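Dephospho-CoA kinase (PDB 2IF2) probably catalyses the last step of coenzyme A synthesis, the ATP-dependent phosphorylation of the 3'-hydroxyl group of dephospho-CoA. Local coordinates at residues G8-G13 against R153-Q158; L29-L34 against F108-S113; V129-Y134 against V171-G176. All blocks are in the same frame, centred on the assembly; numbering follows the deposited sequence.

In the fold
All three contacts involve the parallel sheet or the loops that leave its strands, with helix ends joining in at contacts 1 and 2. Contact 2, its centre about 5 Å from the centre of the chain, is buried: edge strand 27-30, with the start of helix 31-36, against strand 108-111, with backbone bonds, apolar packing and two neighbouring acids. Contact 1 is also buried, but joins the loop after strand 3-8 to the end of helix 148-155 through amides and a tryptophan. Contact 3, its centre about 16 Å from that of the chain, is partly buried at the other edge, where strand pairing gives way to loops. Contact 1 touches both others; contacts 2 and 3 do not touch.

Contact 1 of 3, residues G8-G13 against R153-Q158; sequences GNIGCG and RRWKKQ. With SO4 (sulfate ion), chain D.
The side-chain amide of Q158 reaches across to the backbone of I10, where I10 N donates to Q158 OE1 over 2.8 Å. The N-H points nearly straight at the oxygen (164°) in the carbonyl plane, on a lone pair of OE1; with the weak bond from Q158 NE2 to S113 O this would restrain the turn of the amide. With CG anti to its own carbonyl carbon (chi1 -66°) and the chain extended beyond, Q158 runs alongside N9 in the opposite direction.

Residues 8-13 open the Walker A loop (P-loop), with a type II turn from N9 to C12 and G13 at the N-cap position of helix 14-23. The amides of G11, C12 and G13 hydrogen-bond a sulfate, probably from the crystallisation liquor, consistent with the predicted ATP phosphate site. K14 N, S15 N and R144 NH1 bind the same ion.

N9 bonds back into its own loop: ND2 donates to G8 O at 3.1 Å, from above that carbonyl plane. K164 NZ also donates to G8 O. N9 OD1 stands 3.8 Å over one face of the W155 ring, offset toward the rim, with the amide nearly upright on the indole (79°). The same ring receives I10 differently: I10 O lies at its edge in the ring plane, 3.7 Å from W155 CZ3, while I10 CG2 packs 3.9 Å from W155 CE3. W155 also meets the rings of Y134 and F151.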
ATOM      1  N   GLY A   8      -6.644  -3.419  -0.385  1.00 63.73           N
ATOM      2  CA  GLY A   8      -7.169  -4.252  -1.448  1.00 63.79           C
ATOM      3  C   GLY A   8      -6.055  -5.087  -2.037  1.00 64.58           C
ATOM      4  O   GLY A   8      -4.996  -5.233  -1.426  1.00 63.49           O
ATOM      5  N   ASN A   9      -6.291  -5.650  -3.216  1.00 66.35           N
ATOM      6  CA  ASN A   9      -5.274  -6.450  -3.878  1.00 68.83           C
ATOM      7  C   ASN A   9      -4.751  -5.760  -5.135  1.00 70.05           C
ATOM      8  O   ASN A   9      -5.362  -4.825  -5.655  1.00 70.42           O
ATOM      9  CB  ASN A   9      -5.822  -7.836  -4.227  1.00 69.77           C
ATOM     10  CG  ASN A   9      -5.760  -8.798  -3.054  1.00 71.22           C
ATOM     11  OD1 ASN A   9      -6.184  -9.951  -3.159  1.00 72.17           O
ATOM     12  ND2 ASN A   9      -5.223  -8.330  -1.931  1.00 71.01           N
ATOM     13  N   ILE A  10      -3.603  -6.220  -5.612  1.00 71.41           N
ATOM     14  CA  ILE A  10      -2.994  -5.647  -6.797  1.00 72.26           C
ATOM     15  C   ILE A  10      -3.949  -5.716  -7.988  1.00 72.61           C
ATOM     16  O   ILE A  10      -4.484  -6.776  -8.325  1.00 72.02           O
ATOM     17  CB  ILE A  10      -1.672  -6.378  -7.135  1.00 72.47           C
ATOM     18  CG1 ILE A  10      -1.032  -5.755  -8.374  1.00 72.95           C
ATOM     19  CG2 ILE A  10      -1.929  -7.862  -7.332  1.00 72.74           C
ATOM     20  CD1 ILE A  10      -0.651  -4.290  -8.196  1.00 74.39           C
ATOM     21  N   GLY A  11      -4.170  -4.562  -8.605  1.00 73.61           N
ATOM     22  CA  GLY A  11      -5.051  -4.484  -9.752  1.00 74.45           C
ATOM     23  C   GLY A  11      -6.522  -4.447  -9.391  1.00 75.04           C
ATOM     24  O   GLY A  11      -7.352  -4.928 -10.156  1.00 76.53           O
ATOM     25  N   CYS A  12      -6.855  -3.879  -8.236  1.00 74.43           N
ATOM     26  CA  CYS A  12      -8.247  -3.804  -7.812  1.00 73.92           C
ATOM     27  C   CYS A  12      -8.814  -2.414  -7.981  1.00 72.05           C
ATOM     28  O   CYS A  12     -10.030  -2.217  -7.949  1.00 71.76           O
ATOM     29  CB  CYS A  12      -8.375  -4.243  -6.360  1.00 75.99           C
ATOM     30  SG  CYS A  12      -8.031  -6.006  -6.155  1.00 83.25           S
ATOM     31  N   GLY A  13      -7.913  -1.453  -8.166  1.00 70.62           N
ATOM     32  CA  GLY A  13      -8.312  -0.069  -8.348  1.00 67.32           C
ATOM     33  C   GLY A  13      -7.968   0.810  -7.160  1.00 64.93           C
ATOM     34  O   GLY A  13      -8.431   1.946  -7.083  1.00 64.01           O
ATOM     35  N   ARG A 153       2.616 -13.839  -9.269  1.00102.93           N
ATOM     36  CA  ARG A 153       3.696 -13.997  -8.317  1.00103.00           C
ATOM     37  C   ARG A 153       3.410 -13.173  -7.069  1.00102.45           C
ATOM     38  O   ARG A 153       3.787 -13.559  -5.964  1.00101.91           O
ATOM     39  CB  ARG A 153       5.003 -13.562  -8.963  1.00104.63           C
ATOM     40  CG  ARG A 153       6.240 -13.926  -8.181  1.00106.72           C
ATOM     41  CD  ARG A 153       7.461 -13.459  -8.943  1.00108.12           C
ATOM     42  NE  ARG A 153       7.320 -12.054  -9.311  1.00109.55           N
ATOM     43  CZ  ARG A 153       7.108 -11.077  -8.435  1.00110.43           C
ATOM     44  NH1 ARG A 153       7.013 -11.358  -7.141  1.00110.90           N
ATOM     45  NH2 ARG A 153       6.984  -9.820  -8.844  1.00110.29           N
ATOM     46  N   ARG A 154       2.739 -12.038  -7.252  1.00102.46           N
ATOM     47  CA  ARG A 154       2.389 -11.165  -6.133  1.00102.24           C
ATOM     48  C   ARG A 154       1.031 -11.553  -5.571  1.00101.50           C
ATOM     49  O   ARG A 154       0.878 -11.724  -4.367  1.00101.72           O
ATOM     50  CB  ARG A 154       2.348  -9.696  -6.575  1.00102.51           C
ATOM     51  CG  ARG A 154       3.681  -9.150  -7.050  1.00103.89           C
ATOM     52  CD  ARG A 154       3.559  -7.731  -7.578  1.00104.73           C
ATOM     53  NE  ARG A 154       4.761  -7.343  -8.313  1.00106.80           N
ATOM     54  CZ  ARG A 154       4.884  -6.234  -9.038  1.00107.67           C
ATOM     55  NH1 ARG A 154       3.872  -5.381  -9.134  1.00108.15           N
ATOM     56  NH2 ARG A 154       6.018  -5.981  -9.678  1.00107.33           N
ATOM     57  N   TRP A 155       0.049 -11.694  -6.453  1.00101.35           N
ATOM     58  CA  TRP A 155      -1.300 -12.057  -6.045  1.00101.30           C
ATOM     59  C   TRP A 155      -1.296 -13.241  -5.095  1.00101.41           C
ATOM     60  O   TRP A 155      -2.150 -13.344  -4.215  1.00101.29           O
ATOM     61  CB  TRP A 155      -2.155 -12.381  -7.269  1.00101.36           C
ATOM     62  CG  TRP A 155      -3.575 -12.720  -6.936  1.00101.78           C
ATOM     63  CD1 TRP A 155      -4.064 -13.936  -6.545  1.00101.99           C
ATOM     64  CD2 TRP A 155      -4.689 -11.821  -6.940  1.00102.04           C
ATOM     65  NE1 TRP A 155      -5.417 -13.849  -6.305  1.00102.07           N
ATOM     66  CE2 TRP A 155      -5.827 -12.561  -6.536  1.00101.98           C
ATOM     67  CE3 TRP A 155      -4.839 -10.458  -7.239  1.00101.51           C
ATOM     68  CZ2 TRP A 155      -7.098 -11.986  -6.431  1.00101.20           C
ATOM     69  CZ3 TRP A 155      -6.102  -9.887  -7.133  1.00101.05           C
ATOM     70  CH2 TRP A 155      -7.215 -10.651  -6.730  1.00100.76           C
ATOM     71  N   LYS A 156      -0.328 -14.132  -5.269  1.00101.73           N
ATOM     72  CA  LYS A 156      -0.216 -15.304  -4.410  1.00102.41           C
ATOM     73  C   LYS A 156      -0.043 -14.834  -2.964  1.00102.80           C
ATOM     74  O   LYS A 156      -0.743 -15.298  -2.066  1.00101.69           O
ATOM     75  CB  LYS A 156       0.991 -16.151  -4.829  1.00103.06           C
ATOM     76  CG  LYS A 156       0.815 -17.664  -4.658  1.00103.31           C
ATOM     77  CD  LYS A 156       0.615 -18.093  -3.204  1.00102.65           C
ATOM     78  CE  LYS A 156       0.436 -19.611  -3.103  1.00102.04           C
ATOM     79  NZ  LYS A 156       0.239 -20.108  -1.710  1.00100.02           N
ATOM     80  N   LYS A 157       0.890 -13.901  -2.763  1.00103.56           N
ATOM     81  CA  LYS A 157       1.190 -13.352  -1.442  1.00104.63           C
ATOM     82  C   LYS A 157      -0.039 -12.793  -0.747  1.00105.32           C
ATOM     83  O   LYS A 157      -0.297 -13.094   0.416  1.00105.66           O
ATOM     84  CB  LYS A 157       2.247 -12.245  -1.542  1.00104.55           C
ATOM     85  CG  LYS A 157       2.649 -11.650  -0.190  1.00105.60           C
ATOM     86  CD  LYS A 157       3.603 -10.467  -0.322  1.00106.14           C
ATOM     87  CE  LYS A 157       4.920 -10.857  -0.982  1.00106.70           C
ATOM     88  NZ  LYS A 157       5.782  -9.663  -1.247  1.00106.25           N
ATOM     89  N   GLN A 158      -0.790 -11.966  -1.458  1.00106.31           N
ATOM     90  CA  GLN A 158      -1.987 -11.374  -0.887  1.00108.26           C
ATOM     91  C   GLN A 158      -3.029 -12.439  -0.604  1.00109.83           C
ATOM     92  O   GLN A 158      -3.279 -13.304  -1.439  1.00109.65           O
ATOM     93  CB  GLN A 158      -2.573 -10.344  -1.842  1.00107.78           C
ATOM     94  CG  GLN A 158      -1.695  -9.141  -2.058  1.00106.38           C
ATOM     95  CD  GLN A 158      -2.383  -8.104  -2.893  1.00105.29           C
ATOM     96  OE1 GLN A 158      -2.738  -8.354  -4.041  1.00104.50           O
ATOM     97  NE2 GLN A 158      -2.592  -6.930  -2.319  1.00106.17           N
TER
HETATM   98  S   SO4 D 301      -4.340  -1.285  -7.989  1.00 46.19           S
HETATM   99  O1  SO4 D 301      -5.009  -1.023  -9.282  1.00 45.22           O
HETATM  100  O2  SO4 D 301      -3.992  -0.004  -7.361  1.00 44.71           O
HETATM  101  O3  SO4 D 301      -3.106  -2.071  -8.215  1.00 43.72           O
HETATM  102  O4  SO4 D 301      -5.251  -2.035  -7.094  1.00 45.12           O

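Contact 2 of 3, residues L29-L34 against F108-S113; sequences LDADKL and FILEAS
A31 CB rests on two neighbours at once, 3.6 Å from A112 CB and 4.1 Å from L110 CG. Further back along the same face, L29 and F108 lie side by side and point the same way, L29 CD2 approaching the ring edge at F108 CZ (4.2 Å) near the ring plane. Helix 95-101 packs over L29, F108 and L110 through I95.

Beneath these side chains the backbones pair in parallel, L29 with L110 and D30 with E111. L29 N donates to I109 O at 2.9 Å, E111 N to L29 O at 3.2 Å, and A31 N to E111 O at 2.8 Å. This joins edge strand 27-30 to strand 108-111 in the 2-3-1-4-5 sheet order of P-loop kinases.

At the end of the strands, D30 and E111 share a face and make it acidic there. E111 CG sits between its backbone N and carbonyl carbon (chi1 59°), and the extended chain beyond it brings E111 OE1 to 3.2 Å from D30 OD2, a close approach of two acid groups, not a hydrogen bond, the carboxylate planes turned 50° apart. D30 OD1 caps helix 31-36: it accepts from K33 N (2.7 Å), the N-H coming from above the carboxylate plane. E111 and S113 both touch K14 of the predicted ATP site.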
ATOM      1  N   LEU A  29      -2.520   8.996   0.985  1.00 54.10           N
ATOM      2  CA  LEU A  29      -1.068   8.769   0.896  1.00 55.02           C
ATOM      3  C   LEU A  29      -0.752   7.306   0.598  1.00 57.33           C
ATOM      4  O   LEU A  29      -0.965   6.420   1.441  1.00 58.17           O
ATOM      5  CB  LEU A  29      -0.356   9.166   2.205  1.00 51.86           C
ATOM      6  CG  LEU A  29       1.082   8.673   2.476  1.00 48.41           C
ATOM      7  CD1 LEU A  29       2.033   9.168   1.406  1.00 46.66           C
ATOM      8  CD2 LEU A  29       1.531   9.164   3.837  1.00 44.69           C
ATOM      9  N   ASP A  30      -0.233   7.075  -0.608  1.00 58.32           N
ATOM     10  CA  ASP A  30       0.158   5.747  -1.082  1.00 58.55           C
ATOM     11  C   ASP A  30       1.392   5.307  -0.295  1.00 58.25           C
ATOM     12  O   ASP A  30       2.508   5.759  -0.557  1.00 57.70           O
ATOM     13  CB  ASP A  30       0.501   5.816  -2.570  1.00 59.69           C
ATOM     14  CG  ASP A  30       0.766   4.459  -3.173  1.00 60.23           C
ATOM     15  OD1 ASP A  30       1.312   3.568  -2.484  1.00 60.48           O
ATOM     16  OD2 ASP A  30       0.439   4.287  -4.362  1.00 62.13           O
ATOM     17  N   ALA A  31       1.180   4.428   0.675  1.00 57.99           N
ATOM     18  CA  ALA A  31       2.260   3.925   1.509  1.00 57.48           C
ATOM     19  C   ALA A  31       3.302   3.161   0.695  1.00 57.04           C
ATOM     20  O   ALA A  31       4.497   3.424   0.796  1.00 54.76           O
ATOM     21  CB  ALA A  31       1.687   3.032   2.593  1.00 58.13           C
ATOM     22  N   ASP A  32       2.835   2.218  -0.114  1.00 58.04           N
ATOM     23  CA  ASP A  32       3.714   1.407  -0.940  1.00 60.23           C
ATOM     24  C   ASP A  32       4.587   2.276  -1.843  1.00 61.08           C
ATOM     25  O   ASP A  32       5.812   2.102  -1.895  1.00 62.30           O
ATOM     26  CB  ASP A  32       2.891   0.435  -1.789  1.00 61.98           C
ATOM     27  CG  ASP A  32       1.958  -0.429  -0.950  1.00 63.23           C
ATOM     28  OD1 ASP A  32       2.419  -1.026   0.046  1.00 62.78           O
ATOM     29  OD2 ASP A  32       0.761  -0.523  -1.292  1.00 64.63           O
ATOM     30  N   LYS A  33       3.952   3.210  -2.551  1.00 60.78           N
ATOM     31  CA  LYS A  33       4.648   4.129  -3.457  1.00 58.50           C
ATOM     32  C   LYS A  33       5.759   4.843  -2.697  1.00 57.34           C
ATOM     33  O   LYS A  33       6.891   4.917  -3.164  1.00 56.92           O
ATOM     34  CB  LYS A  33       3.661   5.164  -4.019  1.00 58.88           C
ATOM     35  CG  LYS A  33       4.153   5.931  -5.248  1.00 59.43           C
ATOM     36  CD  LYS A  33       3.031   6.784  -5.859  1.00 60.10           C
ATOM     37  CE  LYS A  33       3.345   7.241  -7.291  1.00 59.33           C
ATOM     38  NZ  LYS A  33       4.578   8.070  -7.411  1.00 56.78           N
ATOM     39  N   LEU A  34       5.428   5.358  -1.519  1.00 56.10           N
ATOM     40  CA  LEU A  34       6.400   6.070  -0.706  1.00 56.21           C
ATOM     41  C   LEU A  34       7.564   5.172  -0.340  1.00 56.53           C
ATOM     42  O   LEU A  34       8.720   5.536  -0.536  1.00 56.03           O
ATOM     43  CB  LEU A  34       5.738   6.607   0.572  1.00 54.68           C
ATOM     44  CG  LEU A  34       6.576   7.437   1.558  1.00 53.95           C
ATOM     45  CD1 LEU A  34       7.151   8.666   0.868  1.00 53.25           C
ATOM     46  CD2 LEU A  34       5.714   7.846   2.740  1.00 51.68           C
ATOM     47  N   PHE A 108      -7.776  11.925   6.140  1.00 68.84           N
ATOM     48  CA  PHE A 108      -6.493  11.309   5.850  1.00 67.65           C
ATOM     49  C   PHE A 108      -6.614   9.798   5.650  1.00 67.89           C
ATOM     50  O   PHE A 108      -6.957   9.059   6.573  1.00 67.81           O
ATOM     51  CB  PHE A 108      -5.514  11.621   6.983  1.00 65.97           C
ATOM     52  CG  PHE A 108      -4.172  10.980   6.814  1.00 65.31           C
ATOM     53  CD1 PHE A 108      -3.910   9.735   7.360  1.00 64.93           C
ATOM     54  CD2 PHE A 108      -3.181  11.603   6.072  1.00 65.42           C
ATOM     55  CE1 PHE A 108      -2.683   9.118   7.164  1.00 64.34           C
ATOM     56  CE2 PHE A 108      -1.950  10.992   5.871  1.00 64.99           C
ATOM     57  CZ  PHE A 108      -1.703   9.748   6.416  1.00 64.37           C
ATOM     58  N   ILE A 109      -6.336   9.351   4.429  1.00 68.11           N
ATOM     59  CA  ILE A 109      -6.396   7.935   4.095  1.00 69.06           C
ATOM     60  C   ILE A 109      -4.998   7.444   3.742  1.00 70.64           C
ATOM     61  O   ILE A 109      -4.157   8.220   3.280  1.00 70.79           O
ATOM     62  CB  ILE A 109      -7.325   7.677   2.892  1.00 68.20           C
ATOM     63  CG1 ILE A 109      -8.737   8.173   3.214  1.00 68.16           C
ATOM     64  CG2 ILE A 109      -7.322   6.191   2.544  1.00 66.16           C
ATOM     65  CD1 ILE A 109      -9.730   8.054   2.061  1.00 68.05           C
ATOM     66  N   LEU A 110      -4.753   6.156   3.964  1.00 72.09           N
ATOM     67  CA  LEU A 110      -3.456   5.559   3.666  1.00 72.34           C
ATOM     68  C   LEU A 110      -3.647   4.229   2.939  1.00 73.25           C
ATOM     69  O   LEU A 110      -4.219   3.294   3.487  1.00 73.18           O
ATOM     70  CB  LEU A 110      -2.674   5.353   4.970  1.00 70.50           C
ATOM     71  CG  LEU A 110      -1.305   4.681   4.870  1.00 68.94           C
ATOM     72  CD1 LEU A 110      -0.307   5.389   5.758  1.00 67.67           C
ATOM     73  CD2 LEU A 110      -1.434   3.225   5.254  1.00 68.15           C
ATOM     74  N   GLU A 111      -3.181   4.150   1.698  1.00 74.41           N
ATOM     75  CA  GLU A 111      -3.320   2.921   0.933  1.00 75.79           C
ATOM     76  C   GLU A 111      -1.994   2.185   0.837  1.00 76.33           C
ATOM     77  O   GLU A 111      -1.001   2.740   0.368  1.00 76.23           O
ATOM     78  CB  GLU A 111      -3.828   3.217  -0.472  1.00 76.83           C
ATOM     79  CG  GLU A 111      -2.917   4.133  -1.242  1.00 78.34           C
ATOM     80  CD  GLU A 111      -3.077   3.986  -2.735  1.00 80.22           C
ATOM     81  OE1 GLU A 111      -2.589   4.885  -3.461  1.00 81.80           O
ATOM     82  OE2 GLU A 111      -3.675   2.974  -3.183  1.00 78.71           O
ATOM     83  N   ALA A 112      -1.997   0.927   1.278  1.00 77.06           N
ATOM     84  CA  ALA A 112      -0.809   0.084   1.272  1.00 77.68           C
ATOM     85  C   ALA A 112      -1.124  -1.303   0.734  1.00 78.30           C
ATOM     86  O   ALA A 112      -0.217  -2.077   0.432  1.00 78.90           O
ATOM     87  CB  ALA A 112      -0.246  -0.025   2.679  1.00 77.30           C
ATOM     88  N   SER A 113      -2.410  -1.617   0.627  1.00 78.66           N
ATOM     89  CA  SER A 113      -2.848  -2.912   0.113  1.00 80.16           C
ATOM     90  C   SER A 113      -2.360  -4.073   0.973  1.00 81.93           C
ATOM     91  O   SER A 113      -2.645  -5.235   0.670  1.00 81.87           O
ATOM     92  CB  SER A 113      -2.345  -3.125  -1.310  1.00 79.12           C
ATOM     93  OG  SER A 113      -0.993  -3.517  -1.308  1.00 76.32           O
TER

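Contact 3 of 3, residues V129-Y134 against V171-G176; sequences VVYAPY and VIDNSG
V129 and V171 lie side by side and point the same way, as expected for residues facing each other in a parallel bridge, with V129 CG1 3.5 Å from V171 CG2. In V171 the other branch, CG1, is anti to the backbone N, which turns that methyl toward Y131, where V171 CG1 meets Y131 CB at 3.9 Å. V130 lies alongside N174, the two pointing the same way, with V130 CG2 3.6 Å from N174 CB; V130 also touches C12 and K14 of the Walker A loop.

The tyrosine ring meets D173 at its edge. Although the CB of D173 points off from strand 126-130, CG is anti to the backbone N (chi1 159°), which swings the carboxylate back until D173 OD1 lies 3.5 Å from Y131 CD2, near the ring plane; ring and carboxylate planes are 48° apart. The same OD1 accepts from S175 OG at 2.7 Å on its syn lone pair, while S175 CB packs 3.7 Å from P133 CD.

Here strand 126-130 pairs with short edge strand 170-171 of the P-loop NTPase sheet, and the pairing soon fades. The first backbone bond between the two segments, I172 N to V129 O at 3.2 Å, is weak, and I172 centres an inverse gamma turn. The next, N174 N to Y131 O, is shorter and straighter (2.9 Å, 168°), and continues the link beyond the ladder. Across the contact the chemistry is thus apolar packing and two backbone bonds; D173 OD1 hydrogen-bonds S175 OG within its own loop, and meets the tyrosine only at the C-H edge of the ring, so no charge pair joins the segments.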
ATOM      1  N   VAL A 129     -11.826  -1.532   1.922  1.00 78.97           N
ATOM      2  CA  VAL A 129     -11.273  -2.516   1.014  1.00 80.61           C
ATOM      3  C   VAL A 129     -12.028  -2.514  -0.305  1.00 81.67           C
ATOM      4  O   VAL A 129     -13.253  -2.391  -0.332  1.00 81.46           O
ATOM      5  CB  VAL A 129     -11.322  -3.917   1.637  1.00 80.78           C
ATOM      6  CG1 VAL A 129     -12.745  -4.247   2.041  1.00 81.90           C
ATOM      7  CG2 VAL A 129     -10.777  -4.943   0.656  1.00 81.04           C
ATOM      8  N   VAL A 130     -11.278  -2.642  -1.394  1.00 83.18           N
ATOM      9  CA  VAL A 130     -11.836  -2.645  -2.739  1.00 85.07           C
ATOM     10  C   VAL A 130     -11.867  -4.066  -3.302  1.00 86.56           C
ATOM     11  O   VAL A 130     -10.827  -4.672  -3.541  1.00 86.07           O
ATOM     12  CB  VAL A 130     -11.007  -1.700  -3.661  1.00 84.86           C
ATOM     13  CG1 VAL A 130      -9.532  -2.019  -3.536  1.00 86.34           C
ATOM     14  CG2 VAL A 130     -11.461  -1.824  -5.100  1.00 85.31           C
ATOM     15  N   TYR A 131     -13.071  -4.595  -3.496  1.00 89.57           N
ATOM     16  CA  TYR A 131     -13.244  -5.946  -4.017  1.00 92.88           C
ATOM     17  C   TYR A 131     -13.155  -5.996  -5.530  1.00 93.99           C
ATOM     18  O   TYR A 131     -13.524  -5.047  -6.218  1.00 94.44           O
ATOM     19  CB  TYR A 131     -14.597  -6.518  -3.585  1.00 95.20           C
ATOM     20  CG  TYR A 131     -14.972  -7.820  -4.273  1.00 98.29           C
ATOM     21  CD1 TYR A 131     -14.331  -9.022  -3.950  1.00 99.59           C
ATOM     22  CD2 TYR A 131     -15.962  -7.845  -5.258  1.00 99.94           C
ATOM     23  CE1 TYR A 131     -14.676 -10.223  -4.593  1.00101.03           C
ATOM     24  CE2 TYR A 131     -16.311  -9.035  -5.908  1.00101.44           C
ATOM     25  CZ  TYR A 131     -15.667 -10.218  -5.572  1.00101.77           C
ATOM     26  OH  TYR A 131     -16.025 -11.388  -6.214  1.00101.75           O
ATOM     27  N   ALA A 132     -12.677  -7.126  -6.037  1.00 95.57           N
ATOM     28  CA  ALA A 132     -12.534  -7.342  -7.472  1.00 96.94           C
ATOM     29  C   ALA A 132     -12.049  -8.767  -7.730  1.00 97.80           C
ATOM     30  O   ALA A 132     -10.977  -9.161  -7.264  1.00 97.68           O
ATOM     31  CB  ALA A 132     -11.547  -6.338  -8.054  1.00 97.31           C
ATOM     32  N   PRO A 133     -12.833  -9.558  -8.482  1.00 98.00           N
ATOM     33  CA  PRO A 133     -12.465 -10.941  -8.792  1.00 98.54           C
ATOM     34  C   PRO A 133     -11.106 -11.105  -9.476  1.00 99.11           C
ATOM     35  O   PRO A 133     -10.685 -10.257 -10.264  1.00 98.79           O
ATOM     36  CB  PRO A 133     -13.624 -11.412  -9.668  1.00 98.41           C
ATOM     37  CG  PRO A 133     -14.090 -10.149 -10.316  1.00 97.76           C
ATOM     38  CD  PRO A 133     -14.086  -9.193  -9.160  1.00 97.97           C
ATOM     39  N   TYR A 134     -10.431 -12.210  -9.155  1.00 99.76           N
ATOM     40  CA  TYR A 134      -9.120 -12.542  -9.708  1.00100.08           C
ATOM     41  C   TYR A 134      -9.107 -12.336 -11.218  1.00100.72           C
ATOM     42  O   TYR A 134      -8.101 -11.912 -11.790  1.00100.69           O
ATOM     43  CB  TYR A 134      -8.762 -14.004  -9.357  1.00100.16           C
ATOM     44  CG  TYR A 134      -7.568 -14.591 -10.111  1.00100.04           C
ATOM     45  CD1 TYR A 134      -6.308 -13.991 -10.047  1.00 99.49           C
ATOM     46  CD2 TYR A 134      -7.712 -15.723 -10.920  1.00 99.59           C
ATOM     47  CE1 TYR A 134      -5.227 -14.499 -10.778  1.00 98.29           C
ATOM     48  CE2 TYR A 134      -6.633 -16.236 -11.656  1.00 98.46           C
ATOM     49  CZ  TYR A 134      -5.399 -15.616 -11.580  1.00 97.85           C
ATOM     50  OH  TYR A 134      -4.348 -16.086 -12.326  1.00 96.10           O
ATOM     51  N   VAL A 171     -16.764  -1.588   1.734  1.00 74.59           N
ATOM     52  CA  VAL A 171     -16.288  -2.314   0.572  1.00 72.19           C
ATOM     53  C   VAL A 171     -16.814  -1.724  -0.721  1.00 71.31           C
ATOM     54  O   VAL A 171     -17.970  -1.931  -1.087  1.00 71.04           O
ATOM     55  CB  VAL A 171     -16.698  -3.786   0.636  1.00 71.67           C
ATOM     56  CG1 VAL A 171     -16.078  -4.544  -0.530  1.00 70.08           C
ATOM     57  CG2 VAL A 171     -16.267  -4.384   1.967  1.00 71.02           C
ATOM     58  N   ILE A 172     -15.961  -0.987  -1.420  1.00 70.07           N
ATOM     59  CA  ILE A 172     -16.373  -0.386  -2.676  1.00 69.59           C
ATOM     60  C   ILE A 172     -16.069  -1.291  -3.860  1.00 68.44           C
ATOM     61  O   ILE A 172     -15.072  -1.102  -4.554  1.00 69.82           O
ATOM     62  CB  ILE A 172     -15.705   0.997  -2.908  1.00 69.30           C
ATOM     63  CG1 ILE A 172     -14.232   0.948  -2.544  1.00 69.77           C
ATOM     64  CG2 ILE A 172     -16.388   2.053  -2.073  1.00 68.74           C
ATOM     65  CD1 ILE A 172     -13.606   2.314  -2.475  1.00 71.29           C
ATOM     66  N   ASP A 173     -16.933  -2.275  -4.090  1.00 65.61           N
ATOM     67  CA  ASP A 173     -16.752  -3.197  -5.204  1.00 62.76           C
ATOM     68  C   ASP A 173     -16.357  -2.482  -6.497  1.00 60.77           C
ATOM     69  O   ASP A 173     -17.059  -1.583  -6.958  1.00 58.76           O
ATOM     70  CB  ASP A 173     -18.039  -3.986  -5.436  1.00 63.38           C
ATOM     71  CG  ASP A 173     -18.118  -4.564  -6.830  1.00 63.92           C
ATOM     72  OD1 ASP A 173     -17.132  -5.185  -7.275  1.00 64.80           O
ATOM     73  OD2 ASP A 173     -19.163  -4.391  -7.484  1.00 65.88           O
ATOM     74  N   ASN A 174     -15.236  -2.896  -7.082  1.00 59.47           N
ATOM     75  CA  ASN A 174     -14.753  -2.295  -8.324  1.00 59.54           C
ATOM     76  C   ASN A 174     -14.700  -3.327  -9.461  1.00 59.86           C
ATOM     77  O   ASN A 174     -13.687  -3.450 -10.161  1.00 60.09           O
ATOM     78  CB  ASN A 174     -13.358  -1.684  -8.105  1.00 57.26           C
ATOM     79  CG  ASN A 174     -12.950  -0.714  -9.212  1.00 55.31           C
ATOM     80  OD1 ASN A 174     -11.767  -0.511  -9.457  1.00 56.02           O
ATOM     81  ND2 ASN A 174     -13.927  -0.100  -9.865  1.00 53.26           N
ATOM     82  N   SER A 175     -15.794  -4.065  -9.637  1.00 60.10           N
ATOM     83  CA  SER A 175     -15.891  -5.080 -10.688  1.00 60.68           C
ATOM     84  C   SER A 175     -16.899  -4.638 -11.744  1.00 60.80           C
ATOM     85  O   SER A 175     -16.786  -5.003 -12.914  1.00 59.24           O
ATOM     86  CB  SER A 175     -16.354  -6.414 -10.104  1.00 60.78           C
ATOM     87  OG  SER A 175     -17.712  -6.335  -9.702  1.00 61.38           O
ATOM     88  N   GLY A 176     -17.886  -3.855 -11.310  1.00 61.69           N
ATOM     89  CA  GLY A 176     -18.918  -3.363 -12.207  1.00 62.18           C
ATOM     90  C   GLY A 176     -18.428  -2.325 -13.205  1.00 62.48           C
ATOM     91  O   GLY A 176     -17.685  -2.649 -14.140  1.00 63.44           O
TER